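Local coordinates for periplasmic branched-chain amino acid-binding protein (Burkholderia mallei, PDB 3I09) that probably binds branched-chain amino acids or similar small carboxylates in the periplasm and delivers them to an ABC transporter for uptake, at residues 29-32 with 33-37; 53-56 with 57-60; 62-65 with 66-70; 288-291 with 292-296. All blocks are in the same frame, centred on the assembly; numbering follows the deposited sequence.

Contact 1 of 4, residues 29-32 with 33-37; sequences IKMA and VADFG. With EDO (1,2-ethanediol), chain J.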
ATOM      1  N   ILE A  29      -9.196  -1.246 -12.058  1.00 11.57           N
ATOM      2  CA  ILE A  29      -8.655  -0.370 -13.102  1.00 12.25           C
ATOM      3  C   ILE A  29      -9.536  -0.346 -14.345  1.00 12.45           C
ATOM      4  O   ILE A  29      -9.837   0.716 -14.873  1.00 11.80           O
ATOM      5  CB  ILE A  29      -7.205  -0.733 -13.453  1.00 11.18           C
ATOM      6  CG1 ILE A  29      -6.288  -0.321 -12.310  1.00 13.11           C
ATOM      7  CG2 ILE A  29      -6.788  -0.104 -14.810  1.00 12.95           C
ATOM      8  CD1 ILE A  29      -4.839  -0.891 -12.352  1.00 15.26           C
ATOM      9  N   LYS A  30      -9.954  -1.516 -14.814  1.00 12.90           N
ATOM     10  CA  LYS A  30     -10.822  -1.579 -15.968  1.00 13.23           C
ATOM     11  C   LYS A  30     -12.176  -0.921 -15.688  1.00 13.03           C
ATOM     12  O   LYS A  30     -12.709  -0.294 -16.578  1.00 12.34           O
ATOM     13  CB  LYS A  30     -10.950  -3.028 -16.502  1.00 13.90           C
ATOM     14  CG  LYS A  30      -9.587  -3.515 -17.043  1.00 17.12           C
ATOM     15  CD  LYS A  30      -9.578  -4.946 -17.542  1.00 22.72           C
ATOM     16  CE  LYS A  30     -10.362  -5.075 -18.873  1.00 25.04           C
ATOM     17  NZ  LYS A  30      -9.740  -4.354 -20.046  1.00 23.86           N
HETATM   18  N   MSE A  31     -12.711  -1.055 -14.466  1.00 12.96           N
HETATM   19  CA  MSE A  31     -13.978  -0.386 -14.153  0.50 12.73           C
HETATM   20  C   MSE A  31     -13.797   1.123 -14.204  1.00 12.66           C
HETATM   21  O   MSE A  31     -14.652   1.803 -14.738  1.00 12.24           O
HETATM   22  CB  MSE A  31     -14.532  -0.808 -12.797  0.50 12.90           C
HETATM   23  CG  MSE A  31     -15.090  -2.208 -12.764  0.50 13.72           C
HETATM   24 SE   MSE A  31     -15.896  -2.551 -11.014  0.38 17.80          SE
HETATM   25  CE  MSE A  31     -16.943  -0.950 -11.047  0.50  6.61           C
ATOM     26  N   ALA A  32     -12.689   1.641 -13.670  1.00 11.94           N
ATOM     27  CA  ALA A  32     -12.416   3.095 -13.714  1.00 11.55           C
ATOM     28  C   ALA A  32     -12.340   3.601 -15.166  1.00 10.40           C
ATOM     29  O   ALA A  32     -12.829   4.651 -15.477  1.00 11.09           O
ATOM     30  CB  ALA A  32     -11.096   3.422 -12.980  1.00 10.46           C
ATOM     31  N   VAL A  33     -11.704   2.838 -16.033  1.00 10.58           N
ATOM     32  CA  VAL A  33     -11.619   3.202 -17.455  1.00 10.22           C
ATOM     33  C   VAL A  33     -13.016   3.254 -18.084  1.00 11.82           C
ATOM     34  O   VAL A  33     -13.374   4.221 -18.763  1.00 11.91           O
ATOM     35  CB  VAL A  33     -10.678   2.263 -18.200  1.00  9.92           C
ATOM     36  CG1 VAL A  33     -10.750   2.491 -19.725  1.00 11.04           C
ATOM     37  CG2 VAL A  33      -9.231   2.495 -17.665  1.00  6.54           C
ATOM     38  N   ALA A  34     -13.790   2.200 -17.871  1.00 11.81           N
ATOM     39  CA  ALA A  34     -15.150   2.145 -18.393  1.00 11.81           C
ATOM     40  C   ALA A  34     -15.985   3.262 -17.823  1.00 13.04           C
ATOM     41  O   ALA A  34     -16.707   3.945 -18.567  1.00 12.39           O
ATOM     42  CB  ALA A  34     -15.783   0.786 -18.090  1.00 13.11           C
ATOM     43  N   ASP A  35     -15.888   3.496 -16.509  1.00 12.27           N
ATOM     44  CA  ASP A  35     -16.707   4.555 -15.895  1.00 14.65           C
ATOM     45  C   ASP A  35     -16.409   5.963 -16.410  1.00 14.04           C
ATOM     46  O   ASP A  35     -17.311   6.808 -16.484  1.00 13.30           O
ATOM     47  CB  ASP A  35     -16.620   4.540 -14.376  1.00 13.08           C
ATOM     48  CG  ASP A  35     -17.235   3.283 -13.758  1.00 15.88           C
ATOM     49  OD1 ASP A  35     -17.986   2.535 -14.437  1.00 14.83           O
ATOM     50  OD2 ASP A  35     -16.966   3.048 -12.561  1.00 12.97           O
ATOM     51  N   PHE A  36     -15.155   6.194 -16.792  1.00 13.91           N
ATOM     52  CA  PHE A  36     -14.716   7.481 -17.329  1.00 13.52           C
ATOM     53  C   PHE A  36     -15.238   7.695 -18.767  1.00 12.51           C
ATOM     54  O   PHE A  36     -15.214   8.804 -19.272  1.00 12.93           O
ATOM     55  CB  PHE A  36     -13.178   7.512 -17.337  1.00 13.26           C
ATOM     56  CG  PHE A  36     -12.599   8.893 -17.486  1.00 14.00           C
ATOM     57  CD1 PHE A  36     -12.504   9.728 -16.402  1.00 15.27           C
ATOM     58  CD2 PHE A  36     -12.162   9.353 -18.714  1.00 11.41           C
ATOM     59  CE1 PHE A  36     -11.979  11.003 -16.539  1.00 15.04           C
ATOM     60  CE2 PHE A  36     -11.635  10.631 -18.836  1.00 13.06           C
ATOM     61  CZ  PHE A  36     -11.561  11.447 -17.757  1.00 13.02           C
ATOM     62  N   GLY A  37     -15.725   6.617 -19.383  1.00 13.46           N
ATOM     63  CA  GLY A  37     -16.245   6.618 -20.763  1.00 13.36           C
ATOM     64  C   GLY A  37     -15.384   5.901 -21.783  1.00 13.68           C
ATOM     65  O   GLY A  37     -15.704   5.909 -22.979  1.00 14.47           O
TER
HETATM   66  C1  EDO J  12      -9.633  -1.939 -22.525  1.00 27.62           C
HETATM   67  O1  EDO J  12      -8.295  -2.488 -22.434  1.00 23.69           O
HETATM   68  C2  EDO J  12      -9.896  -0.907 -21.436  1.00 27.25           C
HETATM   69  O2  EDO J  12     -10.068  -1.545 -20.137  1.00 25.44           O

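Contact 2 of 4, residues 53-56 with 57-60; sequences QNKA and DIAA. With EDO (1,2-ethanediol), chain L.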
ATOM      1  N   GLN A  53       5.399 -11.610 -10.661  1.00 12.77           N
ATOM      2  CA  GLN A  53       5.819 -12.802  -9.922  0.50 13.99           C
ATOM      3  C   GLN A  53       6.767 -12.438  -8.771  1.00 13.48           C
ATOM      4  O   GLN A  53       7.603 -13.233  -8.378  1.00 13.17           O
ATOM      5  CB  GLN A  53       6.491 -13.797 -10.880  0.50 14.03           C
ATOM      6  CG  GLN A  53       5.725 -13.999 -12.197  0.50 16.24           C
ATOM      7  CD  GLN A  53       6.163 -15.222 -12.960  0.50 18.93           C
ATOM      8  OE1 GLN A  53       6.383 -16.300 -12.377  0.50 22.47           O
ATOM      9  NE2 GLN A  53       6.275 -15.081 -14.273  0.50 16.47           N
ATOM     10  N   ASN A  54       6.624 -11.241  -8.219  1.00 11.61           N
ATOM     11  CA  ASN A  54       7.538 -10.759  -7.165  1.00 12.00           C
ATOM     12  C   ASN A  54       9.018 -10.741  -7.549  1.00 13.33           C
ATOM     13  O   ASN A  54       9.893 -10.935  -6.697  1.00 13.54           O
ATOM     14  CB  ASN A  54       7.286 -11.493  -5.856  1.00 12.72           C
ATOM     15  CG  ASN A  54       5.944 -11.156  -5.306  1.00 13.54           C
ATOM     16  OD1 ASN A  54       5.663  -9.981  -5.080  1.00 13.52           O
ATOM     17  ND2 ASN A  54       5.082 -12.184  -5.102  1.00 15.00           N
ATOM     18  N   LYS A  55       9.261 -10.430  -8.829  1.00 12.05           N
ATOM     19  CA  LYS A  55      10.595 -10.287  -9.377  1.00 13.50           C
ATOM     20  C   LYS A  55      10.782  -8.870  -9.901  1.00 11.95           C
ATOM     21  O   LYS A  55      10.123  -8.452 -10.882  1.00 12.46           O
ATOM     22  CB  LYS A  55      10.803 -11.271 -10.535  1.00 13.73           C
ATOM     23  CG  LYS A  55      10.683 -12.755 -10.160  1.00 16.96           C
ATOM     24  CD  LYS A  55      11.591 -13.224  -9.073  1.00 22.13           C
ATOM     25  CE  LYS A  55      11.428 -14.761  -8.899  1.00 25.74           C
ATOM     26  NZ  LYS A  55      12.199 -15.256  -7.747  1.00 27.10           N
ATOM     27  N   ALA A  56      11.706  -8.135  -9.286  1.00 12.66           N
ATOM     28  CA  ALA A  56      11.953  -6.743  -9.708  1.00 12.90           C
ATOM     29  C   ALA A  56      12.388  -6.663 -11.159  1.00 13.37           C
ATOM     30  O   ALA A  56      12.055  -5.711 -11.895  1.00 11.67           O
ATOM     31  CB  ALA A  56      13.026  -6.107  -8.801  1.00 12.23           C
ATOM     32  N   ASP A  57      13.185  -7.641 -11.588  1.00 12.55           N
ATOM     33  CA  ASP A  57      13.680  -7.612 -12.975  1.00 14.51           C
ATOM     34  C   ASP A  57      12.570  -7.824 -14.007  1.00 13.72           C
ATOM     35  O   ASP A  57      12.563  -7.160 -15.044  1.00 14.86           O
ATOM     36  CB  ASP A  57      14.907  -8.528 -13.217  1.00 14.37           C
ATOM     37  CG  ASP A  57      14.640 -10.026 -13.009  1.00 19.72           C
ATOM     38  OD1 ASP A  57      13.585 -10.458 -12.496  1.00 20.66           O
ATOM     39  OD2 ASP A  57      15.594 -10.792 -13.309  1.00 22.82           O
ATOM     40  N   ILE A  58      11.603  -8.689 -13.706  1.00 13.16           N
ATOM     41  CA  ILE A  58      10.453  -8.884 -14.595  1.00 13.21           C
ATOM     42  C   ILE A  58       9.648  -7.595 -14.727  1.00 12.20           C
ATOM     43  O   ILE A  58       9.294  -7.174 -15.822  1.00 11.98           O
ATOM     44  CB  ILE A  58       9.532 -10.039 -14.120  1.00 12.90           C
ATOM     45  CG1 ILE A  58      10.249 -11.367 -14.256  1.00 16.45           C
ATOM     46  CG2 ILE A  58       8.270 -10.113 -14.931  1.00 15.07           C
ATOM     47  CD1 ILE A  58       9.393 -12.574 -13.784  1.00 16.94           C
ATOM     48  N   ALA A  59       9.451  -6.932 -13.603  1.00 11.32           N
ATOM     49  CA  ALA A  59       8.641  -5.722 -13.517  1.00 11.33           C
ATOM     50  C   ALA A  59       9.283  -4.610 -14.356  1.00 12.08           C
ATOM     51  O   ALA A  59       8.618  -3.964 -15.171  1.00 12.36           O
ATOM     52  CB  ALA A  59       8.537  -5.322 -12.085  1.00 10.65           C
ATOM     53  N   ALA A  60      10.584  -4.420 -14.159  1.00 11.85           N
ATOM     54  CA  ALA A  60      11.341  -3.375 -14.828  1.00 12.38           C
ATOM     55  C   ALA A  60      11.453  -3.668 -16.337  1.00 13.03           C
ATOM     56  O   ALA A  60      11.306  -2.759 -17.137  1.00 11.18           O
ATOM     57  CB  ALA A  60      12.742  -3.239 -14.192  1.00 12.91           C
TER
HETATM   58  C1  EDO L  15      14.745 -10.897  -9.678  1.00 38.31           C
HETATM   59  O1  EDO L  15      14.633  -9.470  -9.777  1.00 31.06           O
HETATM   60  C2  EDO L  15      15.148 -11.285  -8.259  1.00 41.43           C
HETATM   61  O2  EDO L  15      13.959 -11.482  -7.465  1.00 43.03           O

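Contact 3 of 4, residues 62-65 with 66-70; sequences KARE and WMDRG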
ATOM      1  N   LYS A  62       9.314  -5.470 -18.205  1.00 13.60           N
ATOM      2  CA  LYS A  62       7.986  -5.242 -18.801  0.50 14.67           C
ATOM      3  C   LYS A  62       7.702  -3.757 -18.958  1.00 13.30           C
ATOM      4  O   LYS A  62       7.227  -3.306 -20.022  1.00 13.15           O
ATOM      5  CB  LYS A  62       6.873  -5.897 -17.975  0.50 15.44           C
ATOM      6  CG  LYS A  62       6.798  -7.400 -18.124  0.50 18.00           C
ATOM      7  CD  LYS A  62       5.717  -7.837 -19.139  0.50 23.19           C
ATOM      8  CE  LYS A  62       5.987  -7.334 -20.550  0.50 24.62           C
ATOM      9  NZ  LYS A  62       5.181  -8.064 -21.601  0.50 27.15           N
ATOM     10  N   ALA A  63       7.975  -2.978 -17.905  1.00 13.04           N
ATOM     11  CA  ALA A  63       7.761  -1.541 -17.971  1.00 13.19           C
ATOM     12  C   ALA A  63       8.523  -0.900 -19.133  1.00 13.66           C
ATOM     13  O   ALA A  63       7.954  -0.073 -19.876  1.00 12.20           O
ATOM     14  CB  ALA A  63       8.136  -0.852 -16.671  1.00 12.67           C
ATOM     15  N   ARG A  64       9.804  -1.275 -19.254  1.00 13.89           N
ATOM     16  CA  ARG A  64      10.690  -0.731 -20.273  0.50 15.22           C
ATOM     17  C   ARG A  64      10.147  -1.041 -21.682  1.00 14.92           C
ATOM     18  O   ARG A  64      10.027  -0.135 -22.534  1.00 15.82           O
ATOM     19  CB  ARG A  64      12.109  -1.302 -20.069  0.50 15.29           C
ATOM     20  CG  ARG A  64      13.267  -0.389 -20.470  0.50 18.81           C
ATOM     21  CD  ARG A  64      14.620  -1.135 -20.255  0.50 22.16           C
ATOM     22  NE  ARG A  64      14.935  -1.357 -18.836  0.50 23.55           N
ATOM     23  CZ  ARG A  64      15.106  -2.551 -18.266  0.50 25.03           C
ATOM     24  NH1 ARG A  64      15.032  -3.673 -18.974  0.50 26.73           N
ATOM     25  NH2 ARG A  64      15.392  -2.626 -16.983  0.50 24.43           N
ATOM     26  N   GLU A  65       9.798  -2.310 -21.910  1.00 14.62           N
ATOM     27  CA  GLU A  65       9.214  -2.738 -23.165  1.00 16.03           C
ATOM     28  C   GLU A  65       7.931  -1.975 -23.502  1.00 14.82           C
ATOM     29  O   GLU A  65       7.758  -1.521 -24.633  1.00 15.31           O
ATOM     30  CB  GLU A  65       8.942  -4.240 -23.155  1.00 16.82           C
ATOM     31  CG  GLU A  65       8.354  -4.831 -24.435  1.00 22.62           C
ATOM     32  CD  GLU A  65       7.448  -6.026 -24.136  1.00 33.37           C
ATOM     33  OE1 GLU A  65       7.805  -6.841 -23.242  1.00 38.53           O
ATOM     34  OE2 GLU A  65       6.353  -6.122 -24.760  1.00 41.34           O
ATOM     35  N   TRP A  66       7.005  -1.863 -22.564  1.00 14.38           N
ATOM     36  CA  TRP A  66       5.782  -1.111 -22.830  1.00 12.90           C
ATOM     37  C   TRP A  66       6.065   0.373 -23.158  1.00 13.78           C
ATOM     38  O   TRP A  66       5.430   0.988 -24.028  1.00 14.14           O
ATOM     39  CB  TRP A  66       4.821  -1.187 -21.633  1.00 13.15           C
ATOM     40  CG  TRP A  66       4.139  -2.509 -21.384  1.00 13.46           C
ATOM     41  CD1 TRP A  66       4.032  -3.578 -22.231  1.00 16.70           C
ATOM     42  CD2 TRP A  66       3.460  -2.869 -20.187  1.00 12.44           C
ATOM     43  NE1 TRP A  66       3.303  -4.585 -21.622  1.00 16.93           N
ATOM     44  CE2 TRP A  66       2.940  -4.164 -20.367  1.00 16.02           C
ATOM     45  CE3 TRP A  66       3.226  -2.210 -18.978  1.00 13.47           C
ATOM     46  CZ2 TRP A  66       2.194  -4.814 -19.370  1.00 13.42           C
ATOM     47  CZ3 TRP A  66       2.496  -2.858 -17.986  1.00 12.54           C
ATOM     48  CH2 TRP A  66       1.972  -4.151 -18.206  1.00 11.84           C
HETATM   49  N   MSE A  67       6.998   0.962 -22.447  1.00 13.46           N
HETATM   50  CA  MSE A  67       7.318   2.373 -22.674  1.00 13.63           C
HETATM   51  C   MSE A  67       7.986   2.586 -24.034  1.00 14.58           C
HETATM   52  O   MSE A  67       7.686   3.549 -24.717  1.00 14.97           O
HETATM   53  CB  MSE A  67       8.234   2.863 -21.562  1.00 13.85           C
HETATM   54  CG  MSE A  67       7.506   2.990 -20.261  1.00 14.21           C
HETATM   55 SE   MSE A  67       8.654   3.501 -18.791  0.75 16.30          SE
HETATM   56  CE  MSE A  67       7.382   3.219 -17.353  1.00 17.31           C
ATOM     57  N   ASP A  68       8.889   1.680 -24.402  1.00 16.09           N
ATOM     58  CA  ASP A  68       9.719   1.839 -25.600  1.00 17.30           C
ATOM     59  C   ASP A  68       9.008   1.426 -26.878  1.00 17.38           C
ATOM     60  O   ASP A  68       9.230   2.052 -27.903  1.00 17.58           O
ATOM     61  CB  ASP A  68      11.013   1.022 -25.484  1.00 17.50           C
ATOM     62  CG  ASP A  68      12.039   1.671 -24.568  1.00 21.80           C
ATOM     63  OD1 ASP A  68      11.839   2.848 -24.156  1.00 26.10           O
ATOM     64  OD2 ASP A  68      13.035   0.990 -24.238  1.00 29.10           O
ATOM     65  N   ARG A  69       8.176   0.383 -26.800  1.00 17.72           N
ATOM     66  CA  ARG A  69       7.553  -0.284 -27.957  1.00 19.08           C
ATOM     67  C   ARG A  69       6.061  -0.459 -27.866  1.00 17.74           C
ATOM     68  O   ARG A  69       5.471  -0.980 -28.785  1.00 19.31           O
ATOM     69  CB  ARG A  69       8.088  -1.707 -28.100  1.00 20.61           C
ATOM     70  CG  ARG A  69       9.499  -1.699 -28.298  1.00 24.11           C
ATOM     71  CD  ARG A  69      10.138  -3.073 -28.247  1.00 28.35           C
ATOM     72  NE  ARG A  69      11.538  -2.730 -28.160  1.00 31.99           N
ATOM     73  CZ  ARG A  69      12.251  -2.215 -29.161  1.00 33.87           C
ATOM     74  NH1 ARG A  69      11.739  -2.092 -30.386  1.00 33.13           N
ATOM     75  NH2 ARG A  69      13.511  -1.869 -28.935  1.00 35.89           N
ATOM     76  N   GLY A  70       5.452  -0.066 -26.753  1.00 17.54           N
ATOM     77  CA  GLY A  70       4.037  -0.318 -26.531  1.00 15.72           C
ATOM     78  C   GLY A  70       3.220   0.928 -26.368  1.00 16.06           C
ATOM     79  O   GLY A  70       2.027   0.848 -26.105  1.00 15.90           O
TER
HETATM   80  O   HOH W   1       2.731  -7.315 -22.518  1.00 37.86           O

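Contact 4 of 4, residues 288-291 with 292-296; sequences TTYL and KAVQA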
ATOM      1  N   THR A 288      -8.842   7.164 -12.241  1.00 10.73           N
ATOM      2  CA  THR A 288      -9.683   8.304 -12.380  1.00 10.18           C
ATOM      3  C   THR A 288      -8.879   9.618 -12.293  1.00 10.63           C
ATOM      4  O   THR A 288      -9.046  10.511 -13.116  1.00 11.54           O
ATOM      5  CB  THR A 288     -10.810   8.308 -11.346  1.00 11.72           C
ATOM      6  OG1 THR A 288     -11.504   7.058 -11.381  1.00 11.28           O
ATOM      7  CG2 THR A 288     -11.765   9.443 -11.650  1.00 11.46           C
ATOM      8  N   THR A 289      -7.990   9.698 -11.317  1.00 10.80           N
ATOM      9  CA  THR A 289      -7.138  10.880 -11.127  1.00 10.25           C
ATOM     10  C   THR A 289      -6.238  11.131 -12.343  1.00 11.79           C
ATOM     11  O   THR A 289      -6.141  12.263 -12.831  1.00 11.05           O
ATOM     12  CB  THR A 289      -6.369  10.737  -9.818  1.00 10.14           C
ATOM     13  OG1 THR A 289      -7.336  10.738  -8.747  1.00 11.16           O
ATOM     14  CG2 THR A 289      -5.319  11.866  -9.666  1.00 11.21           C
ATOM     15  N   TYR A 290      -5.556  10.091 -12.828  1.00 10.48           N
ATOM     16  CA  TYR A 290      -4.765  10.222 -14.046  1.00 10.55           C
ATOM     17  C   TYR A 290      -5.611  10.706 -15.229  1.00 10.48           C
ATOM     18  O   TYR A 290      -5.210  11.619 -15.945  1.00  9.28           O
ATOM     19  CB  TYR A 290      -4.107   8.896 -14.392  1.00 10.55           C
ATOM     20  CG  TYR A 290      -3.396   8.917 -15.700  1.00 10.70           C
ATOM     21  CD1 TYR A 290      -2.154   9.511 -15.832  1.00 11.76           C
ATOM     22  CD2 TYR A 290      -3.990   8.352 -16.841  1.00 13.10           C
ATOM     23  CE1 TYR A 290      -1.507   9.539 -17.083  1.00 12.46           C
ATOM     24  CE2 TYR A 290      -3.363   8.382 -18.071  1.00 12.54           C
ATOM     25  CZ  TYR A 290      -2.126   8.986 -18.180  1.00 12.72           C
ATOM     26  OH  TYR A 290      -1.482   9.060 -19.388  1.00 15.32           O
ATOM     27  N   LEU A 291      -6.744  10.045 -15.476  1.00 10.99           N
ATOM     28  CA  LEU A 291      -7.557  10.373 -16.637  1.00 11.36           C
ATOM     29  C   LEU A 291      -8.066  11.814 -16.551  1.00 11.94           C
ATOM     30  O   LEU A 291      -8.124  12.494 -17.570  1.00 11.66           O
ATOM     31  CB  LEU A 291      -8.698   9.372 -16.881  1.00 11.74           C
ATOM     32  CG  LEU A 291      -8.239   7.942 -17.276  1.00 12.27           C
ATOM     33  CD1 LEU A 291      -9.416   6.951 -17.292  1.00 12.21           C
ATOM     34  CD2 LEU A 291      -7.514   7.950 -18.605  1.00 11.57           C
ATOM     35  N   LYS A 292      -8.414  12.272 -15.347  1.00 11.56           N
ATOM     36  CA  LYS A 292      -8.865  13.661 -15.171  1.00 12.27           C
ATOM     37  C   LYS A 292      -7.746  14.620 -15.527  1.00 11.33           C
ATOM     38  O   LYS A 292      -8.001  15.679 -16.075  1.00 12.47           O
ATOM     39  CB  LYS A 292      -9.360  13.937 -13.752  1.00 12.80           C
ATOM     40  CG  LYS A 292     -10.733  13.385 -13.498  1.00 15.65           C
ATOM     41  CD  LYS A 292     -11.225  13.650 -12.063  1.00 21.66           C
ATOM     42  CE  LYS A 292     -12.731  13.256 -11.889  1.00 23.90           C
ATOM     43  NZ  LYS A 292     -13.707  14.102 -12.664  1.00 26.18           N
ATOM     44  N   ALA A 293      -6.513  14.253 -15.198  1.00 11.15           N
ATOM     45  CA  ALA A 293      -5.374  15.081 -15.502  1.00 10.96           C
ATOM     46  C   ALA A 293      -5.086  15.134 -17.012  1.00 11.85           C
ATOM     47  O   ALA A 293      -4.841  16.202 -17.556  1.00 12.95           O
ATOM     48  CB  ALA A 293      -4.169  14.587 -14.724  1.00  9.52           C
ATOM     49  N   VAL A 294      -5.181  13.994 -17.688  1.00 11.25           N
ATOM     50  CA  VAL A 294      -5.009  13.949 -19.146  1.00 12.04           C
ATOM     51  C   VAL A 294      -6.115  14.779 -19.804  1.00 12.65           C
ATOM     52  O   VAL A 294      -5.825  15.520 -20.711  1.00 14.04           O
ATOM     53  CB  VAL A 294      -5.046  12.534 -19.701  1.00 12.27           C
ATOM     54  CG1 VAL A 294      -5.046  12.543 -21.252  1.00 11.93           C
ATOM     55  CG2 VAL A 294      -3.819  11.701 -19.171  1.00 10.53           C
ATOM     56  N   GLN A 295      -7.348  14.660 -19.307  1.00 13.87           N
ATOM     57  CA  GLN A 295      -8.532  15.393 -19.835  1.00 14.72           C
ATOM     58  C   GLN A 295      -8.357  16.902 -19.700  1.00 16.16           C
ATOM     59  O   GLN A 295      -8.668  17.654 -20.645  1.00 14.66           O
ATOM     60  CB  GLN A 295      -9.790  14.913 -19.084  1.00 15.61           C
ATOM     61  CG  GLN A 295     -11.172  15.603 -19.427  1.00 15.49           C
ATOM     62  CD  GLN A 295     -12.291  14.918 -18.686  1.00 19.21           C
ATOM     63  OE1 GLN A 295     -13.087  14.143 -19.266  1.00 23.26           O
ATOM     64  NE2 GLN A 295     -12.298  15.083 -17.378  1.00 13.94           N
ATOM     65  N   ALA A 296      -7.875  17.333 -18.529  1.00 15.86           N
ATOM     66  CA  ALA A 296      -7.583  18.730 -18.245  1.00 15.92           C
ATOM     67  C   ALA A 296      -6.367  19.250 -19.008  1.00 17.97           C
ATOM     68  O   ALA A 296      -6.380  20.394 -19.462  1.00 17.87           O
ATOM     69  CB  ALA A 296      -7.437  18.968 -16.705  1.00 16.76           C
TER

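Contact 1 of 4, residues 29-32 with 33-37
The amide of D35 donates to M31 O over 2.7 Å between N and O, a short i to i+4 bond. Its neighbours in the same turn are V33 N to I29 O and A34 N to K30 O, the latter at 3.0 Å and close to straight (N-H...O 170°). F36 N reaches A32 O at a more bent 144°, as the helix nears its end. The D35 carboxylate turns back over the same last turn, with CG anti to the carbonyl carbon (chi1 -66°), but its polar partners lie elsewhere: OD2 accepts from Y284 and forms a salt bridge with R267. Helix 22-36 stops at G37, which has positive phi and returns its N to A34 O in a Schellman motif; this is the first long helix after strand 5-11 in the type I periplasmic-binding-protein fold. At the solvent side the K30 chain bends at its last two torsions and brings NZ to O2 of a 1,2-ethanediol, 2.8 Å away, probably a crystallisation additive. The same diol touches V33, its C2 being 3.9 Å from V33 CG1, and is also bonded to the backbone of V47. On the inner face V33 CG2 rests 3.4 Å from I29 O, and both side chains pack on strands 5-11 and 43-51. A32 faces helix 278-297, while the F36 ring reaches L291 and Q295 there.

Contact 2 of 4, residues 53-56 with 57-60
K55 and D57 draw a small diol into the first turn of helix 56-69, where a 1,2-ethanediol, probably from the crystallisation liquor, sits against the backbone. D57 N donates to O1 of the diol at 3.0 Å with an N-H...O angle of 157°, and the same O1 gives a weak hydrogen bond to D57 OD1. The D57 side chain can double back in this way because its CG stands between the backbone N and the carbonyl carbon (chi1 63°), which sets the carboxylate beside the start of the helix. From the other end of the diol, O2 lies 3.4 Å from K55 CD, so the lysine contributes its aliphatic stem; its NZ stays 6.9 Å from D57 OD1, too far for a salt bridge.

K55 is the N-cap residue, and its carbonyl O accepts from A59 N at 3.2 Å in the carbonyl plane, followed by A60 N to A56 O. Beside these bonds the K55 and I58 side chains cross at a slant, with I58 CD1 3.8 Å from K55 CB; chi1 (-61°) sets K55 CG near the same methyl, and the bend at chi2 turns the rest of the chain away. Just upstream, the N54 side-chain amide hydrogen-bonds to D12 and to the pocket residue N80, which ties this loop to the ligand cleft.

Lying at the N-terminal end of the helix, the D57 carboxylate would probably have its negative charge favoured by the helix dipole.

Contact 3 of 4, residues 62-65 with 66-70
K62 and W66 meet one turn apart on helix 56-69, which follows strand 43-51 and leads into strand 72-77 in the alpha/beta lobe of this type I periplasmic binding protein. Backbone bonds come first: W66 N to K62 O is 2.9 Å and nearly straight (172°), and M67, D68 and R69 repeat the i to i+4 pattern on A63, R64 and E65. G70 N closes the run on W66 O. The same K62 O also sits above one face of the W66 indole, offset toward the rim, a polar contact on the ring.

Among charged groups, K62 NZ forms a long salt bridge with E65 OE1, 3.3 Å apart and weak as a hydrogen bond, in one of two modelled conformers of the lysine. The D68 carboxylate has its salt bridge with K94.

Apolar packing is made by M67, a selenomethionine. Its extended chain runs along A63, bringing CE to 4.2 Å from A63 CB, and continues to L72, L75 and helix 81-94. The W66 indole lies over strands 5-11 and 43-51.

Water joins the remaining polar ends. In the same conformer the K62 chain, bent at chi2 and chi3, swings its ammonium toward the indole nitrogen without bonding to it directly. One water at the edge of the ring, in its plane, accepts from W66 NE1 at 2.9 Å and, for that conformer, from K62 NZ at 2.7 Å.

Contact 4 of 4, residues 288-291 with 292-296
This is intrahelical packing, largely buried, near the C-terminal end of helix 278-297, a helix wedged between helices 22-36 and 302-309. Its clearest side-chain feature is the meeting of Y290 with V294. One methyl, V294 CG2, stands over a face of the phenol ring as a CH-pi contact, 3.7 Å from the ring centroid and 26° off the normal. It is shifted toward the hydroxyl end, where it approaches Y290 CZ to 3.3 Å, a tight fit. The tyrosine can offer its face because CG is anti to the backbone N (chi1 174°), which sends the ring along the helix beside the next turn; the ring also packs on V305, D73 and L74.

On another side of the helix, T288 and K292 run alongside each other, pointing the same way, with T288 CG2 3.9 Å from K292 CE. The lysine stem also covers T288 O, its CG lying 3.4 Å from that oxygen. The T288 and T289 hydroxyls are satisfied by the preceding turn, at Y284 O and S285 O, and T289 is bonded to Y120 as well.

Regular i to i+4 bonds carry the backbone, among them V294 N to Y290 O at 2.9 Å. L291, V294 and Q295 pack against V40 of strand 39-40. A late helix packed into the lobe of the N-terminal strands is consistent with the chain passing back and forth between lobes in type I periplasmic binding proteins.

Along the chain the contacts run in numerical order, but in space they group differently. Contact 2 covers the approach and first turn of helix 56-69 and contact 3 its last turns, their centres 14 Å apart. Contacts 1 and 4 touch although some 250 residues separate them: F36 CZ of contact 1 lies 3.4 Å from Q295 OE1 of contact 4, bringing helix 22-36 against helix 278-297. Contacts 1 and 3 both pack on strands 5-11 and 43-51, with centres about 22 Å apart. Thus one lobe is built from early and late parts of the chain. The A56 side chain is about 11 Å from the bound acetoacetic acid, that of I29 about 14 Å.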